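Local coordinates for protein putative tagatose-6-phosphate ketose/aldose isomerase (PDB 3C3J) that is a putative isomerase of the SIS-domain family, with two such alpha/beta domains in a single chain, at residues Gly217-Ala222 and Arg307-Ala312; Arg226-Gly231 and Asp274-Val279; Tyr291-Leu296 and Asp317-Gly322. All blocks are in the same frame, centred on the assembly; numbering follows the deposited sequence.

Interaction 1 of 3, residues Gly217-Ala222 and Arg307-Ala312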
loop_
_atom_site.group_PDB
_atom_site.type_symbol
_atom_site.label_atom_id
_atom_site.label_comp_id
_atom_site.label_asym_id
_atom_site.label_seq_id
_atom_site.Cartn_x
_atom_site.Cartn_y
_atom_site.Cartn_z
ATOM N N GLY A 217 3.512 -5.794 -29.157
ATOM C CA GLY A 217 3.260 -6.152 -27.771
ATOM C C GLY A 217 3.993 -5.313 -26.737
ATOM O O GLY A 217 4.022 -5.698 -25.580
ATOM N N VAL A 218 4.609 -4.206 -27.173
ATOM C CA VAL A 218 5.186 -3.152 -26.300
ATOM C C VAL A 218 6.498 -3.502 -25.587
ATOM O O VAL A 218 7.525 -2.862 -25.846
ATOM C CB VAL A 218 4.157 -2.635 -25.260
ATOM C CG1 VAL A 218 4.705 -1.365 -24.569
ATOM C CG2 VAL A 218 2.807 -2.357 -25.958
ATOM N N PHE A 219 6.448 -4.440 -24.642
ATOM C CA PHE A 219 7.657 -5.039 -24.084
ATOM C C PHE A 219 7.953 -6.356 -24.815
ATOM O O PHE A 219 9.074 -6.855 -24.720
ATOM C CB PHE A 219 7.542 -5.304 -22.581
ATOM C CG PHE A 219 7.100 -4.098 -21.772
ATOM C CD1 PHE A 219 7.603 -2.845 -22.038
ATOM C CD2 PHE A 219 6.197 -4.239 -20.730
ATOM C CE1 PHE A 219 7.195 -1.729 -21.303
ATOM C CE2 PHE A 219 5.767 -3.109 -19.994
ATOM C CZ PHE A 219 6.276 -1.880 -20.287
ATOM N N GLY A 220 6.957 -6.924 -25.507
ATOM C CA GLY A 220 7.154 -8.146 -26.306
ATOM C C GLY A 220 6.359 -9.320 -25.789
ATOM O O GLY A 220 5.541 -9.173 -24.885
ATOM N N TYR A 221 6.603 -10.498 -26.368
ATOM C CA TYR A 221 5.850 -11.713 -26.033
ATOM C C TYR A 221 6.699 -12.875 -25.487
ATOM O O TYR A 221 6.391 -14.050 -25.729
ATOM C CB TYR A 221 5.060 -12.189 -27.250
ATOM C CG TYR A 221 4.113 -11.142 -27.818
ATOM C CD1 TYR A 221 3.007 -10.704 -27.086
ATOM C CD2 TYR A 221 4.306 -10.616 -29.098
ATOM C CE1 TYR A 221 2.130 -9.766 -27.605
ATOM C CE2 TYR A 221 3.453 -9.679 -29.618
ATOM C CZ TYR A 221 2.358 -9.255 -28.872
ATOM O OH TYR A 221 1.492 -8.334 -29.382
ATOM N N ALA A 222 7.734 -12.560 -24.726
ATOM C CA ALA A 222 8.555 -13.584 -24.074
ATOM C C ALA A 222 7.747 -14.381 -23.051
ATOM O O ALA A 222 6.738 -13.905 -22.532
ATOM C CB ALA A 222 9.792 -12.952 -23.425
ATOM N N ARG A 307 14.084 -10.375 -18.016
ATOM C CA ARG A 307 14.295 -9.073 -18.652
ATOM C C ARG A 307 14.084 -7.944 -17.648
ATOM O O ARG A 307 13.157 -8.022 -16.839
ATOM C CB ARG A 307 13.332 -8.883 -19.835
ATOM C CG ARG A 307 13.746 -7.763 -20.784
ATOM C CD ARG A 307 12.970 -7.769 -22.088
ATOM N NE ARG A 307 13.142 -9.035 -22.809
ATOM C CZ ARG A 307 12.410 -9.440 -23.847
ATOM N NH1 ARG A 307 11.440 -8.674 -24.342
ATOM N NH2 ARG A 307 12.655 -10.629 -24.406
ATOM N N VAL A 308 14.938 -6.919 -17.721
ATOM C CA VAL A 308 14.811 -5.692 -16.931
ATOM C C VAL A 308 14.698 -4.532 -17.909
ATOM O O VAL A 308 15.607 -4.302 -18.703
ATOM C CB VAL A 308 15.990 -5.446 -15.980
ATOM C CG1 VAL A 308 15.777 -4.119 -15.152
ATOM C CG2 VAL A 308 16.194 -6.655 -15.027
ATOM N N ILE A 309 13.568 -3.815 -17.865
ATOM C CA ILE A 309 13.303 -2.685 -18.764
ATOM C C ILE A 309 13.203 -1.411 -17.929
ATOM O O ILE A 309 12.427 -1.355 -16.996
ATOM C CB ILE A 309 11.976 -2.864 -19.548
ATOM C CG1 ILE A 309 11.993 -4.128 -20.395
ATOM C CG2 ILE A 309 11.656 -1.657 -20.434
ATOM C CD1 ILE A 309 10.689 -4.346 -21.137
ATOM N N ALA A 310 14.022 -0.423 -18.264
ATOM C CA ALA A 310 13.943 0.914 -17.699
ATOM C C ALA A 310 13.180 1.788 -18.677
ATOM O O ALA A 310 13.496 1.812 -19.880
ATOM C CB ALA A 310 15.312 1.483 -17.487
ATOM N N ILE A 311 12.196 2.523 -18.164
ATOM C CA ILE A 311 11.517 3.566 -18.926
ATOM C C ILE A 311 11.902 4.918 -18.317
ATOM O O ILE A 311 11.701 5.140 -17.127
ATOM C CB ILE A 311 9.976 3.374 -18.954
ATOM C CG1 ILE A 311 9.610 1.942 -19.380
ATOM C CG2 ILE A 311 9.332 4.380 -19.893
ATOM C CD1 ILE A 311 8.109 1.644 -19.350
ATOM N N ALA A 312 12.506 5.798 -19.124
ATOM C CA ALA A 312 13.037 7.069 -18.625
ATOM C C ALA A 312 13.003 8.187 -19.655
ATOM O O ALA A 312 13.080 7.934 -20.858
ATOM C CB ALA A 312 14.469 6.890 -18.097
#

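Interaction 2 of 3, residues Arg226-Gly231 and Asp274-Val279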
loop_
_atom_site.group_PDB
_atom_site.type_symbol
_atom_site.label_atom_id
_atom_site.label_comp_id
_atom_site.label_asym_id
_atom_site.label_seq_id
_atom_site.Cartn_x
_atom_site.Cartn_y
_atom_site.Cartn_z
ATOM N N ARG A 226 6.076 -13.871 -14.363
ATOM C CA ARG A 226 5.906 -12.828 -13.342
ATOM C C ARG A 226 6.296 -11.510 -13.949
ATOM O O ARG A 226 7.252 -11.431 -14.731
ATOM C CB ARG A 226 6.777 -13.090 -12.120
ATOM C CG ARG A 226 6.514 -14.444 -11.461
ATOM C CD ARG A 226 7.409 -14.686 -10.265
ATOM N NE ARG A 226 7.002 -15.882 -9.522
ATOM C CZ ARG A 226 7.606 -16.336 -8.417
ATOM N NH1 ARG A 226 7.154 -17.430 -7.823
ATOM N NH2 ARG A 226 8.650 -15.701 -7.904
ATOM N N ILE A 227 5.540 -10.483 -13.589
ATOM C CA ILE A 227 5.908 -9.130 -13.919
ATOM C C ILE A 227 5.921 -8.288 -12.654
ATOM O O ILE A 227 5.045 -8.425 -11.799
ATOM C CB ILE A 227 4.988 -8.511 -15.010
ATOM C CG1 ILE A 227 5.471 -7.106 -15.371
ATOM C CG2 ILE A 227 3.540 -8.495 -14.593
ATOM C CD1 ILE A 227 4.911 -6.590 -16.679
ATOM N N VAL A 228 6.946 -7.452 -12.532
ATOM C CA VAL A 228 7.069 -6.538 -11.422
ATOM C C VAL A 228 7.253 -5.139 -11.972
ATOM O O VAL A 228 8.175 -4.895 -12.771
ATOM C CB VAL A 228 8.276 -6.824 -10.500
ATOM C CG1 VAL A 228 8.184 -5.873 -9.228
ATOM C CG2 VAL A 228 8.337 -8.281 -10.131
ATOM N N TYR A 229 6.386 -4.227 -11.530
ATOM C CA TYR A 229 6.574 -2.800 -11.812
ATOM C C TYR A 229 7.092 -2.080 -10.589
ATOM O O TYR A 229 6.566 -2.282 -9.482
ATOM C CB TYR A 229 5.251 -2.155 -12.255
ATOM C CG TYR A 229 4.774 -2.542 -13.641
ATOM C CD1 TYR A 229 5.208 -1.847 -14.772
ATOM C CD2 TYR A 229 3.824 -3.539 -13.811
ATOM C CE1 TYR A 229 4.739 -2.167 -16.047
ATOM C CE2 TYR A 229 3.346 -3.870 -15.064
ATOM C CZ TYR A 229 3.806 -3.177 -16.186
ATOM O OH TYR A 229 3.322 -3.499 -17.427
ATOM N N LEU A 230 8.080 -1.208 -10.788
ATOM C CA LEU A 230 8.720 -0.441 -9.702
ATOM C C LEU A 230 8.688 1.053 -9.985
ATOM O O LEU A 230 8.952 1.499 -11.109
ATOM C CB LEU A 230 10.177 -0.889 -9.488
ATOM C CG LEU A 230 10.467 -2.373 -9.227
ATOM C CD1 LEU A 230 11.974 -2.692 -9.181
ATOM C CD2 LEU A 230 9.783 -2.819 -7.932
ATOM N N GLY A 231 8.314 1.831 -8.971
ATOM C CA GLY A 231 8.314 3.292 -9.067
ATOM C C GLY A 231 8.431 3.906 -7.683
ATOM O O GLY A 231 7.857 3.388 -6.732
ATOM N N ASP A 274 14.138 -16.270 -13.264
ATOM C CA ASP A 274 14.480 -16.198 -14.686
ATOM C C ASP A 274 13.263 -16.238 -15.628
ATOM O O ASP A 274 13.424 -16.324 -16.839
ATOM C CB ASP A 274 15.541 -17.261 -15.071
ATOM C CG ASP A 274 15.031 -18.692 -14.983
ATOM O OD1 ASP A 274 13.819 -18.908 -14.760
ATOM O OD2 ASP A 274 15.869 -19.626 -15.145
ATOM N N GLU A 275 12.058 -16.195 -15.059
ATOM C CA GLU A 275 10.831 -16.008 -15.815
ATOM C C GLU A 275 10.124 -14.691 -15.435
ATOM O O GLU A 275 8.941 -14.538 -15.686
ATOM C CB GLU A 275 9.893 -17.161 -15.555
ATOM C CG GLU A 275 10.449 -18.505 -16.000
ATOM C CD GLU A 275 9.515 -19.622 -15.618
ATOM O OE1 GLU A 275 9.197 -19.773 -14.411
ATOM O OE2 GLU A 275 9.063 -20.337 -16.525
ATOM N N THR A 276 10.872 -13.765 -14.836
ATOM C CA THR A 276 10.343 -12.484 -14.370
ATOM C C THR A 276 10.800 -11.331 -15.242
ATOM O O THR A 276 11.997 -11.194 -15.518
ATOM C CB THR A 276 10.806 -12.168 -12.917
ATOM O OG1 THR A 276 10.409 -13.214 -12.023
ATOM C CG2 THR A 276 10.243 -10.818 -12.435
ATOM N N LEU A 277 9.832 -10.509 -15.659
ATOM C CA LEU A 277 10.059 -9.202 -16.259
ATOM C C LEU A 277 9.966 -8.155 -15.163
ATOM O O LEU A 277 8.977 -8.111 -14.447
ATOM C CB LEU A 277 8.961 -8.878 -17.286
ATOM C CG LEU A 277 8.862 -7.451 -17.866
ATOM C CD1 LEU A 277 10.128 -7.009 -18.598
ATOM C CD2 LEU A 277 7.673 -7.354 -18.808
ATOM N N VAL A 278 10.961 -7.291 -15.091
ATOM C CA VAL A 278 10.952 -6.156 -14.177
ATOM C C VAL A 278 10.934 -4.883 -15.002
ATOM O O VAL A 278 11.796 -4.681 -15.880
ATOM C CB VAL A 278 12.197 -6.145 -13.259
ATOM C CG1 VAL A 278 12.192 -4.882 -12.363
ATOM C CG2 VAL A 278 12.273 -7.454 -12.407
ATOM N N VAL A 279 9.962 -4.009 -14.729
ATOM C CA VAL A 279 9.882 -2.710 -15.402
ATOM C C VAL A 279 10.043 -1.592 -14.382
ATOM O O VAL A 279 9.319 -1.537 -13.393
ATOM C CB VAL A 279 8.555 -2.551 -16.189
ATOM C CG1 VAL A 279 8.503 -1.183 -16.905
ATOM C CG2 VAL A 279 8.356 -3.719 -17.160
#

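Interaction 3 of 3, residues Tyr291-Leu296 and Asp317-Gly322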
loop_
_atom_site.group_PDB
_atom_site.type_symbol
_atom_site.label_atom_id
_atom_site.label_comp_id
_atom_site.label_asym_id
_atom_site.label_seq_id
_atom_site.Cartn_x
_atom_site.Cartn_y
_atom_site.Cartn_z
ATOM N N TYR A 291 18.182 7.096 -6.704
ATOM C CA TYR A 291 17.841 5.857 -6.043
ATOM C C TYR A 291 17.296 4.837 -7.034
ATOM O O TYR A 291 17.602 3.650 -6.942
ATOM C CB TYR A 291 16.832 6.118 -4.920
ATOM C CG TYR A 291 17.427 6.915 -3.765
ATOM C CD1 TYR A 291 18.064 6.276 -2.716
ATOM C CD2 TYR A 291 17.366 8.301 -3.751
ATOM C CE1 TYR A 291 18.611 6.994 -1.671
ATOM C CE2 TYR A 291 17.916 9.030 -2.732
ATOM C CZ TYR A 291 18.542 8.375 -1.692
ATOM O OH TYR A 291 19.080 9.096 -0.664
ATOM N N ASP A 292 16.459 5.310 -7.956
ATOM C CA ASP A 292 15.928 4.457 -9.041
ATOM C C ASP A 292 17.046 3.856 -9.877
ATOM O O ASP A 292 17.032 2.663 -10.177
ATOM C CB ASP A 292 14.989 5.224 -9.956
ATOM C CG ASP A 292 13.738 5.742 -9.229
ATOM O OD1 ASP A 292 13.443 5.275 -8.112
ATOM O OD2 ASP A 292 13.071 6.629 -9.786
ATOM N N LEU A 293 18.022 4.676 -10.230
ATOM C CA LEU A 293 19.115 4.211 -11.064
ATOM C C LEU A 293 20.089 3.266 -10.315
ATOM O O LEU A 293 20.602 2.331 -10.911
ATOM C CB LEU A 293 19.834 5.406 -11.672
ATOM C CG LEU A 293 19.070 6.214 -12.718
ATOM C CD1 LEU A 293 19.983 7.307 -13.227
ATOM C CD2 LEU A 293 18.606 5.336 -13.891
ATOM N N ASP A 294 20.332 3.486 -9.025
ATOM C CA ASP A 294 21.104 2.524 -8.224
ATOM C C ASP A 294 20.448 1.153 -8.141
ATOM O O ASP A 294 21.126 0.140 -8.247
ATOM C CB ASP A 294 21.289 3.028 -6.809
ATOM C CG ASP A 294 22.204 4.197 -6.736
ATOM O OD1 ASP A 294 22.961 4.448 -7.712
ATOM O OD2 ASP A 294 22.164 4.851 -5.677
ATOM N N LEU A 295 19.134 1.124 -7.957
ATOM C CA LEU A 295 18.401 -0.132 -7.979
ATOM C C LEU A 295 18.419 -0.800 -9.383
ATOM O O LEU A 295 18.633 -2.018 -9.508
ATOM C CB LEU A 295 16.946 0.023 -7.465
ATOM C CG LEU A 295 16.421 -1.428 -7.622
ATOM C CD1 LEU A 295 16.529 -2.276 -6.391
ATOM C CD2 LEU A 295 15.105 -1.566 -8.354
ATOM N N LEU A 296 18.202 -0.006 -10.431
ATOM C CA LEU A 296 18.307 -0.518 -11.798
ATOM C C LEU A 296 19.678 -1.176 -12.025
ATOM O O LEU A 296 19.773 -2.289 -12.536
ATOM C CB LEU A 296 18.118 0.615 -12.789
ATOM C CG LEU A 296 18.080 0.259 -14.271
ATOM C CD1 LEU A 296 17.029 -0.833 -14.511
ATOM C CD2 LEU A 296 17.785 1.543 -15.061
ATOM N N ASP A 317 24.180 5.688 -18.703
ATOM C CA ASP A 317 24.865 4.425 -18.891
ATOM C C ASP A 317 24.083 3.270 -18.286
ATOM O O ASP A 317 23.908 2.229 -18.927
ATOM C CB ASP A 317 26.278 4.502 -18.317
ATOM C CG ASP A 317 27.228 5.258 -19.235
ATOM O OD1 ASP A 317 27.157 5.047 -20.479
ATOM O OD2 ASP A 317 28.040 6.058 -18.706
ATOM N N ILE A 318 23.587 3.466 -17.073
ATOM C CA ILE A 318 22.806 2.439 -16.395
ATOM C C ILE A 318 21.530 2.079 -17.180
ATOM O O ILE A 318 21.204 0.896 -17.378
ATOM C CB ILE A 318 22.455 2.871 -14.946
ATOM C CG1 ILE A 318 23.753 2.916 -14.108
ATOM C CG2 ILE A 318 21.465 1.880 -14.331
ATOM C CD1 ILE A 318 23.633 3.544 -12.722
ATOM N N VAL A 319 20.818 3.108 -17.619
ATOM C CA VAL A 319 19.571 2.924 -18.363
ATOM C C VAL A 319 19.852 2.241 -19.703
ATOM O O VAL A 319 19.141 1.326 -20.081
ATOM C CB VAL A 319 18.862 4.269 -18.569
ATOM C CG1 VAL A 319 17.796 4.180 -19.668
ATOM C CG2 VAL A 319 18.286 4.781 -17.211
ATOM N N ALA A 320 20.921 2.660 -20.383
ATOM C CA ALA A 320 21.351 2.055 -21.669
ATOM C C ALA A 320 22.032 0.665 -21.594
ATOM O O ALA A 320 22.153 -0.007 -22.617
ATOM C CB ALA A 320 22.265 3.044 -22.426
ATOM N N ALA A 321 22.455 0.224 -20.415
ATOM C CA ALA A 321 23.154 -1.067 -20.252
ATOM C C ALA A 321 22.233 -2.290 -20.301
ATOM O O ALA A 321 22.627 -3.382 -19.877
ATOM C CB ALA A 321 23.926 -1.071 -18.959
ATOM N N GLY A 322 21.015 -2.110 -20.808
ATOM C CA GLY A 322 20.061 -3.202 -21.009
ATOM C C GLY A 322 18.776 -2.645 -21.606
ATOM O O GLY A 322 18.745 -1.470 -21.959
#

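Interaction 1 of 3, residues Gly217-Ala222 and Arg307-Ala312
The ring of F219 meets the side chains of I309 and I311 where the loop leading into strand 226-231 folds over one face of the parallel sheet in the second SIS domain, a doubly wound alpha/beta fold with the flavodoxin-like strand order 2-1-3-4-5. One side of the residue does the touching, from CB through CG and CD1 to CE1: F219 CD1 is 3.5 Å from I309 CD1, while F219 CE1 comes within 4.0 Å of I311 CD1. The angles of approach differ, for F219 runs slantwise to I309 but at about a right angle to I311. Both isoleucines stretch out fully, their second torsions near 180°, and this carries each CD1 from the strand up to the phenyl group. The two residues sit two positions apart on the same side of the strand, so one ring can serve both.

At the start of the strand the contact turns polar. The chain of R307 bends at chi3 (-59°) and brings its guanidinium edge to the loop, with F219 O in its plane and 3.0 Å from R307 NH1. Beside this, A222 CB lies 3.8 Å from R307 NH2.

Further out, L277 and V279 of the neighbouring strand and F349 of helix 335-356 also pack on F219. Y221, whose CB points away from the strand, stacks on H356 and hydrogen-bonds through OH to S215 O. The loop itself is tightly folded: G220 N donates to G217 O at 3.2 Å, and V218 CG1 sits 4.0 Å above one face of the F219 ring, offset toward its rim.

Interaction 2 of 3, residues Arg226-Gly231 and Asp274-Val279
V279, R226 and V228 bury the most surface where two neighbouring strands of the parallel SIS-domain sheet run together, their axes 4.6 Å apart at closest and 14° from parallel. V279 is held through backbone and side chain alike. Its amide gives an almost straight bond to V228 O (V279 N to V228 O 2.8 Å, 171° at the hydrogen), and its carbonyl takes the N-H of L230. Its side chain lies alongside Y229 and points the same way, with V279 CB 3.7 Å from Y229 CD1.

V228 uses both backbone polar groups across the pair, since V228 N also donates to L277 O at 2.9 Å. Its CG2, set beside the backbone N, reaches back along the sheet toward the preceding row and comes within 3.9 Å of T276 CG2.

R226 begins the pairing, donating from its amide to E275 O and accepting from L277 N. Across the strands its CB is 3.6 Å from T276 OG1, a hydroxyl that is hydrogen-bonded to D273 OD1. The extended aliphatic part of R226 passes this hydroxyl as far as CD, and the guanidinium then leads away from the pair; its NH2 hydrogen-bonds to L271 O and to G252 O of the second subunit. This arginine thus links the sheet to the second subunit.

The pair occupies the middle of the sheet. Strand 255-259 hydrogen-bonds to the other side of 226-231, with F257 flanking R226 and V228. Over the face bearing I227, Y229 and L277, helix 335-356 contributes F349 and A346, while helix 235-249 brings V246 against I227 and Y229.

Interaction 3 of 3, residues Tyr291-Leu296 and Asp317-Gly322
Two consecutive beta-alpha-beta crossovers of the SIS domain meet here: helix 288-302, which links strands 276-281 and 307-312, touches the short helix 317-320, which links 307-312 to 324-326. The contact between them is apolar, made by L293 and L296 on the long helix and I318 and V319 on the short one.

I318 points toward the long helix and buries the largest area. It runs antiparallel alongside L296; a chi1 of -68° sets I318 CG1 beside the backbone N and CG2 anti to it, and I318 CG2 ends 3.8 Å from L296 CG. The same methyl lies 3.6 Å from L293 O, so it also rests on the backbone of the long helix, one turn back from L296.

V319 contributes CG2, which meets two leucine methyls, L293 CD2 and L296 CD2, both on the side of the long helix. L296 CD2 is 3.9 Å from V319 CG2, with the side chains slanted across one another.

Beneath the contact lies the sheet: L296 also packs on V308 and A310 of strand 307-312, and L293 reaches V282 and S316. R300, farther along the long helix, hydrogen-bonds through NE to I318 O, adding a polar tie beside the apolar one. Earlier on that helix, Y291 OH hydrogen-bonds to H380 N of the second subunit. The tightest point among these apolar groups is L293 CD2 against V319 CG2, at 3.4 Å closer than usual for two carbons.

Overall arrangement
All three contacts belong to the second SIS domain and are grouped round one parallel sheet. Interactions 1 and 2 have centres about 9 Å apart and lie on neighbouring strands of it, 307-312 and 276-281, joined by probable backbone hydrogen bonds between V278 and both R307 and I309. Interaction 3 lies about 14 Å and 15 Å from their centres; it touches interaction 1 where V319 nears A310, and interaction 2 where L295 packs against L230. Along the chain, interaction 2 is nested within the span closed by interaction 1, interaction 3 follows interaction 2, and the segments of 1 and 3 alternate. Loop, central strands and covering helices are thereby knitted into one layered alpha/beta unit.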